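PDB 6CMK: zinc chaperone AztD from Citrobacter koseri, which acts as a periplasmic zinc chaperone, handing one zinc ion directly to the solute-binding protein AztC of the AztABCD zinc transport system. Local coordinates for residues Y363-V374 / S384-I395. Numbering follows the deposited sequence.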
ATOM      1  N   TYR B 363       4.800  18.652  12.142  1.00 13.47           N
ATOM      2  CA  TYR B 363       5.507  19.857  11.719  1.00 15.68           C
ATOM      3  C   TYR B 363       4.501  20.975  11.505  1.00 14.94           C
ATOM      4  O   TYR B 363       3.507  20.794  10.797  1.00 16.78           O
ATOM      5  CB  TYR B 363       6.302  19.614  10.429  1.00 15.11           C
ATOM      6  CG  TYR B 363       7.319  18.527  10.572  1.00 13.64           C
ATOM      7  CD1 TYR B 363       6.938  17.192  10.521  1.00 16.43           C
ATOM      8  CD2 TYR B 363       8.654  18.825  10.813  1.00 15.35           C
ATOM      9  CE1 TYR B 363       7.858  16.186  10.690  1.00 16.30           C
ATOM     10  CE2 TYR B 363       9.587  17.813  10.974  1.00 18.81           C
ATOM     11  CZ  TYR B 363       9.172  16.497  10.903  1.00 16.71           C
ATOM     12  OH  TYR B 363      10.087  15.472  11.068  1.00 22.82           O
ATOM     13  N   VAL B 364       4.761  22.129  12.114  1.00 16.34           N
ATOM     14  CA  VAL B 364       3.865  23.274  12.029  1.00 15.08           C
ATOM     15  C   VAL B 364       4.687  24.466  11.574  1.00 15.66           C
ATOM     16  O   VAL B 364       5.631  24.868  12.264  1.00 18.33           O
ATOM     17  CB  VAL B 364       3.179  23.575  13.376  1.00 16.57           C
ATOM     18  CG1 VAL B 364       2.286  24.807  13.242  1.00 18.86           C
ATOM     19  CG2 VAL B 364       2.369  22.377  13.852  1.00 17.59           C
ATOM     20  N   THR B 365       4.339  25.033  10.422  1.00 15.61           N
ATOM     21  CA  THR B 365       5.047  26.217   9.973  1.00 17.00           C
ATOM     22  C   THR B 365       4.602  27.419  10.791  1.00 17.81           C
ATOM     23  O   THR B 365       3.443  27.525  11.204  1.00 18.60           O
ATOM     24  CB  THR B 365       4.818  26.479   8.489  1.00 17.75           C
ATOM     25  OG1 THR B 365       3.418  26.658   8.226  1.00 20.84           O
ATOM     26  CG2 THR B 365       5.348  25.318   7.662  1.00 20.19           C
ATOM     27  N   ASP B 366       5.551  28.308  11.047  1.00 17.77           N
ATOM     28  CA  ASP B 366       5.314  29.544  11.793  1.00 18.31           C
ATOM     29  C   ASP B 366       5.861  30.650  10.908  1.00 22.65           C
ATOM     30  O   ASP B 366       6.972  31.151  11.133  1.00 23.49           O
ATOM     31  CB  ASP B 366       5.981  29.518  13.171  1.00 18.66           C
ATOM     32  CG  ASP B 366       5.518  30.649  14.060  1.00 26.99           C
ATOM     33  OD1 ASP B 366       4.925  31.606  13.523  1.00 31.25           O
ATOM     34  OD2 ASP B 366       5.754  30.596  15.291  1.00 27.02           O
ATOM     35  N   PRO B 367       5.110  31.049   9.876  1.00 24.01           N
ATOM     36  CA  PRO B 367       5.707  31.920   8.846  1.00 21.62           C
ATOM     37  C   PRO B 367       6.248  33.235   9.386  1.00 25.52           C
ATOM     38  O   PRO B 367       7.314  33.675   8.944  1.00 26.33           O
ATOM     39  CB  PRO B 367       4.558  32.133   7.846  1.00 23.55           C
ATOM     40  CG  PRO B 367       3.325  31.574   8.480  1.00 24.91           C
ATOM     41  CD  PRO B 367       3.766  30.577   9.502  1.00 21.31           C
ATOM     42  N   LEU B 368       5.561  33.864  10.339  1.00 24.44           N
ATOM     43  CA  LEU B 368       6.014  35.150  10.851  1.00 28.69           C
ATOM     44  C   LEU B 368       7.306  35.045  11.651  1.00 28.01           C
ATOM     45  O   LEU B 368       7.954  36.069  11.883  1.00 26.01           O
ATOM     46  CB  LEU B 368       4.918  35.783  11.712  1.00 33.38           C
ATOM     47  CG  LEU B 368       3.598  36.054  10.986  1.00 42.07           C
ATOM     48  CD1 LEU B 368       2.666  36.876  11.861  1.00 46.23           C
ATOM     49  CD2 LEU B 368       3.826  36.745   9.645  1.00 37.97           C
ATOM     50  N   LYS B 369       7.689  33.845  12.091  1.00 28.16           N
ATOM     51  CA  LYS B 369       8.926  33.650  12.835  1.00 27.82           C
ATOM     52  C   LYS B 369       9.994  32.924  12.025  1.00 24.34           C
ATOM     53  O   LYS B 369      11.063  32.621  12.563  1.00 25.77           O
ATOM     54  CB  LYS B 369       8.645  32.888  14.127  1.00 22.49           C
ATOM     55  CG  LYS B 369       7.667  33.576  15.067  1.00 39.44           C
ATOM     56  CD  LYS B 369       8.262  34.808  15.736  1.00 49.72           C
ATOM     57  CE  LYS B 369       7.293  35.396  16.753  1.00 57.65           C
ATOM     58  NZ  LYS B 369       7.030  34.471  17.895  1.00 59.15           N
ATOM     59  N   SER B 370       9.735  32.641  10.752  1.00 22.56           N
ATOM     60  CA  SER B 370      10.706  31.983   9.886  1.00 21.64           C
ATOM     61  C   SER B 370      11.198  30.675  10.503  1.00 20.80           C
ATOM     62  O   SER B 370      12.396  30.403  10.562  1.00 23.92           O
ATOM     63  CB  SER B 370      11.886  32.910   9.593  1.00 26.17           C
ATOM     64  OG  SER B 370      11.454  34.152   9.074  1.00 25.38           O
ATOM     65  N   LYS B 371      10.260  29.846  10.963  1.00 21.74           N
ATOM     66  CA  LYS B 371      10.647  28.564  11.536  1.00 25.85           C
ATOM     67  C   LYS B 371       9.528  27.551  11.364  1.00 24.45           C
ATOM     68  O   LYS B 371       8.390  27.896  11.028  1.00 20.41           O
ATOM     69  CB  LYS B 371      11.029  28.698  13.019  1.00 29.43           C
ATOM     70  CG  LYS B 371       9.894  29.081  13.970  1.00 28.73           C
ATOM     71  CD  LYS B 371      10.402  29.332  15.411  1.00 32.46           C
ATOM     72  CE  LYS B 371      11.395  30.498  15.499  1.00 53.40           C
ATOM     73  NZ  LYS B 371      12.025  30.672  16.845  1.00 50.80           N
ATOM     74  N   ILE B 372       9.894  26.282  11.550  1.00 19.08           N
ATOM     75  CA  ILE B 372       8.958  25.172  11.637  1.00 16.83           C
ATOM     76  C   ILE B 372       9.117  24.562  13.019  1.00 19.08           C
ATOM     77  O   ILE B 372      10.239  24.243  13.425  1.00 18.33           O
ATOM     78  CB  ILE B 372       9.229  24.115  10.550  1.00 17.39           C
ATOM     79  CG1 ILE B 372       9.150  24.753   9.160  1.00 24.02           C
ATOM     80  CG2 ILE B 372       8.264  22.936  10.685  1.00 18.67           C
ATOM     81  CD1 ILE B 372       9.662  23.854   8.046  1.00 27.79           C
ATOM     82  N   ILE B 373       8.004  24.401  13.735  1.00 18.10           N
ATOM     83  CA  ILE B 373       8.008  23.741  15.039  1.00 20.00           C
ATOM     84  C   ILE B 373       7.841  22.243  14.826  1.00 15.88           C
ATOM     85  O   ILE B 373       7.021  21.810  14.009  1.00 15.34           O
ATOM     86  CB  ILE B 373       6.891  24.288  15.948  1.00 19.94           C
ATOM     87  CG1 ILE B 373       6.922  25.816  16.016  1.00 22.63           C
ATOM     88  CG2 ILE B 373       6.998  23.665  17.334  1.00 19.61           C
ATOM     89  CD1 ILE B 373       8.280  26.417  16.298  1.00 30.93           C
ATOM     90  N   VAL B 374       8.609  21.442  15.565  1.00 15.92           N
ATOM     91  CA  VAL B 374       8.581  19.986  15.433  1.00 15.32           C
ATOM     92  C   VAL B 374       8.078  19.393  16.740  1.00 17.02           C
ATOM     93  O   VAL B 374       8.645  19.666  17.805  1.00 18.45           O
ATOM     94  CB  VAL B 374       9.968  19.413  15.086  1.00 17.88           C
ATOM     95  CG1 VAL B 374       9.867  17.922  14.800  1.00 20.03           C
ATOM     96  CG2 VAL B 374      10.581  20.139  13.899  1.00 17.88           C
ATOM     97  N   SER B 384      11.839  20.006  18.764  1.00 20.88           N
ATOM     98  CA  SER B 384      12.857  20.834  18.118  1.00 20.50           C
ATOM     99  C   SER B 384      12.152  21.913  17.304  1.00 24.69           C
ATOM    100  O   SER B 384      10.921  21.960  17.230  1.00 19.46           O
ATOM    101  CB  SER B 384      13.780  20.001  17.228  1.00 25.17           C
ATOM    102  OG  SER B 384      13.054  19.430  16.156  1.00 24.52           O
ATOM    103  N   GLU B 385      12.943  22.794  16.705  1.00 21.32           N
ATOM    104  CA  GLU B 385      12.421  23.717  15.713  1.00 19.56           C
ATOM    105  C   GLU B 385      13.466  23.902  14.625  1.00 28.59           C
ATOM    106  O   GLU B 385      14.670  23.767  14.866  1.00 29.93           O
ATOM    107  CB  GLU B 385      12.010  25.062  16.342  1.00 23.78           C
ATOM    108  CG  GLU B 385      13.119  25.859  17.002  1.00 27.62           C
ATOM    109  CD  GLU B 385      12.618  27.214  17.472  1.00 35.08           C
ATOM    110  OE1 GLU B 385      13.164  28.241  17.023  1.00 34.81           O
ATOM    111  OE2 GLU B 385      11.656  27.243  18.267  1.00 31.29           O
ATOM    112  N   ILE B 386      12.987  24.177  13.417  1.00 23.65           N
ATOM    113  CA  ILE B 386      13.820  24.279  12.224  1.00 21.12           C
ATOM    114  C   ILE B 386      13.720  25.701  11.703  1.00 24.46           C
ATOM    115  O   ILE B 386      12.615  26.204  11.478  1.00 24.91           O
ATOM    116  CB  ILE B 386      13.377  23.291  11.131  1.00 20.06           C
ATOM    117  CG1 ILE B 386      13.493  21.851  11.616  1.00 20.74           C
ATOM    118  CG2 ILE B 386      14.206  23.485   9.863  1.00 24.13           C
ATOM    119  CD1 ILE B 386      12.666  20.893  10.807  1.00 23.05           C
ATOM    120  N   SER B 387      14.869  26.330  11.483  1.00 23.12           N
ATOM    121  CA  SER B 387      14.911  27.680  10.942  1.00 24.16           C
ATOM    122  C   SER B 387      14.849  27.611   9.422  1.00 29.02           C
ATOM    123  O   SER B 387      15.573  26.825   8.802  1.00 28.54           O
ATOM    124  CB  SER B 387      16.176  28.406  11.396  1.00 33.62           C
ATOM    125  OG  SER B 387      16.299  29.660  10.742  1.00 35.26           O
ATOM    126  N   VAL B 388      13.962  28.413   8.834  1.00 28.15           N
ATOM    127  CA  VAL B 388      13.726  28.439   7.391  1.00 22.29           C
ATOM    128  C   VAL B 388      13.535  29.901   7.015  1.00 34.50           C
ATOM    129  O   VAL B 388      12.542  30.519   7.415  1.00 30.02           O
ATOM    130  CB  VAL B 388      12.498  27.616   6.968  1.00 28.38           C
ATOM    131  CG1 VAL B 388      12.340  27.627   5.447  1.00 31.78           C
ATOM    132  CG2 VAL B 388      12.590  26.190   7.483  1.00 26.48           C
ATOM    133  N   GLU B 389      14.463  30.452   6.242  1.00 27.99           N
ATOM    134  CA  GLU B 389      14.397  31.874   5.956  1.00 30.25           C
ATOM    135  C   GLU B 389      13.138  32.199   5.161  1.00 23.27           C
ATOM    136  O   GLU B 389      12.632  31.383   4.385  1.00 26.66           O
ATOM    137  CB  GLU B 389      15.649  32.342   5.214  1.00 46.39           C
ATOM    138  CG  GLU B 389      16.051  31.527   3.994  1.00 60.03           C
ATOM    139  CD  GLU B 389      17.397  31.960   3.442  1.00 73.61           C
ATOM    140  OE1 GLU B 389      18.184  32.562   4.203  1.00 78.25           O
ATOM    141  OE2 GLU B 389      17.668  31.707   2.249  1.00 76.42           O
ATOM    142  N   GLY B 390      12.603  33.391   5.403  1.00 31.89           N
ATOM    143  CA  GLY B 390      11.389  33.816   4.742  1.00 34.90           C
ATOM    144  C   GLY B 390      10.136  33.590   5.563  1.00 30.16           C
ATOM    145  O   GLY B 390      10.146  33.672   6.796  1.00 29.24           O
ATOM    146  N   GLN B 391       9.037  33.319   4.866  1.00 22.50           N
ATOM    147  CA  GLN B 391       7.739  33.039   5.469  1.00 23.08           C
ATOM    148  C   GLN B 391       7.341  31.629   5.059  1.00 22.78           C
ATOM    149  O   GLN B 391       6.512  31.441   4.153  1.00 24.38           O
ATOM    150  CB  GLN B 391       6.693  34.058   5.034  1.00 33.80           C
ATOM    151  CG  GLN B 391       6.874  35.399   5.692  1.00 47.24           C
ATOM    152  CD  GLN B 391       5.640  36.253   5.571  1.00 67.07           C
ATOM    153  OE1 GLN B 391       5.099  36.736   6.567  1.00 85.32           O
ATOM    154  NE2 GLN B 391       5.178  36.440   4.341  1.00 57.12           N
ATOM    155  N   PRO B 392       7.925  30.613   5.687  1.00 22.54           N
ATOM    156  CA  PRO B 392       7.534  29.239   5.360  1.00 17.96           C
ATOM    157  C   PRO B 392       6.048  29.060   5.607  1.00 19.99           C
ATOM    158  O   PRO B 392       5.535  29.389   6.679  1.00 24.15           O
ATOM    159  CB  PRO B 392       8.388  28.391   6.306  1.00 19.92           C
ATOM    160  CG  PRO B 392       8.752  29.311   7.426  1.00 24.31           C
ATOM    161  CD  PRO B 392       8.865  30.672   6.822  1.00 25.79           C
ATOM    162  N   PHE B 393       5.352  28.563   4.590  1.00 20.40           N
ATOM    163  CA  PHE B 393       3.895  28.588   4.585  1.00 21.32           C
ATOM    164  C   PHE B 393       3.331  27.199   4.297  1.00 21.15           C
ATOM    165  O   PHE B 393       3.128  26.409   5.224  1.00 21.00           O
ATOM    166  CB  PHE B 393       3.439  29.642   3.567  1.00 17.53           C
ATOM    167  CG  PHE B 393       1.959  29.823   3.473  1.00 20.40           C
ATOM    168  CD1 PHE B 393       1.163  29.832   4.600  1.00 18.76           C
ATOM    169  CD2 PHE B 393       1.369  30.032   2.243  1.00 19.85           C
ATOM    170  CE1 PHE B 393      -0.207  30.008   4.499  1.00 22.31           C
ATOM    171  CE2 PHE B 393       0.011  30.213   2.136  1.00 20.38           C
ATOM    172  CZ  PHE B 393      -0.781  30.203   3.259  1.00 26.66           C
ATOM    173  N   ASN B 394       3.084  26.875   3.030  1.00 15.86           N
ATOM    174  CA  ASN B 394       2.540  25.566   2.685  1.00 17.99           C
ATOM    175  C   ASN B 394       3.590  24.473   2.840  1.00 16.36           C
ATOM    176  O   ASN B 394       4.769  24.668   2.544  1.00 17.24           O
ATOM    177  CB  ASN B 394       2.016  25.558   1.249  1.00 22.57           C
ATOM    178  CG  ASN B 394       0.827  26.471   1.055  1.00 27.73           C
ATOM    179  OD1 ASN B 394       0.776  27.265   0.108  1.00 28.42           O
ATOM    180  ND2 ASN B 394      -0.135  26.376   1.953  1.00 20.17           N
ATOM    181  N   ILE B 395       3.149  23.300   3.283  1.00 18.53           N
ATOM    182  CA  ILE B 395       4.084  22.227   3.587  1.00 15.94           C
ATOM    183  C   ILE B 395       3.434  20.883   3.277  1.00 15.37           C
ATOM    184  O   ILE B 395       2.254  20.653   3.568  1.00 16.96           O
ATOM    185  CB  ILE B 395       4.562  22.325   5.058  1.00 16.58           C
ATOM    186  CG1 ILE B 395       5.557  21.210   5.382  1.00 17.78           C
ATOM    187  CG2 ILE B 395       3.381  22.285   6.025  1.00 17.81           C
ATOM    188  CD1 ILE B 395       6.255  21.424   6.720  1.00 16.24           C
TER
HETATM  189  O   HOH W   1      14.610  31.465  11.772  1.00 32.76           O
HETATM  190  O   HOH W   2      14.072  35.125   7.289  1.00 37.72           O
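Ile372 and Ile386 face each other as an antiparallel hydrogen-bonded pair, Ile372 N reaching Ile386 O at 2.7 Å and Ile386 N returning to Ile372 O. Their side chains lie on the same face of the sheet as Val374. Ile386 turns CD1 across Val374 CG2 (3.8 Å) and toward the edge of the Tyr363 ring, near its plane, while Ile372, its side chain turned roughly at right angles to that of Ile386, brings CD1 obliquely across Val388 CG2.

On the face shared with Ile373, Lys371 bends at chi3 (62°) and brings NZ onto the syn side of Glu385 OE1, 2.7 Å away and 19° out of the carboxylate plane. The other oxygen, Glu385 OE2, pairs with Lys382, so each carboxylate oxygen has its own lysine partner.

Past the paired strands, Ser370, in the G1 beta bulge that it forms with Lys371 opposite Asp366, grips the returning chain. With chi1 at -54°, its OG lies beside its own N and donates in the carbonyl plane to Gly390 O (2.7 Å), while its carbonyl O accepts Val388 N almost straight but from above the carbonyl plane. A water bridges this same oxygen to Ser387 OG. Farther on, Thr365 OG1 meets a lone pair of Phe393 O at 3.0 Å and also bonds to Arg354 N; its CG2 slides past Ile395.

The contact thus lies where the chain leaves its last complete propeller blade (strands 355-358 to 381-387) and strand 392-403 closes the ring, Velcro-fashion, by pairing with N-terminal strand 32-42, whose Ile40 touches Ile372, Pro392 and Ile395.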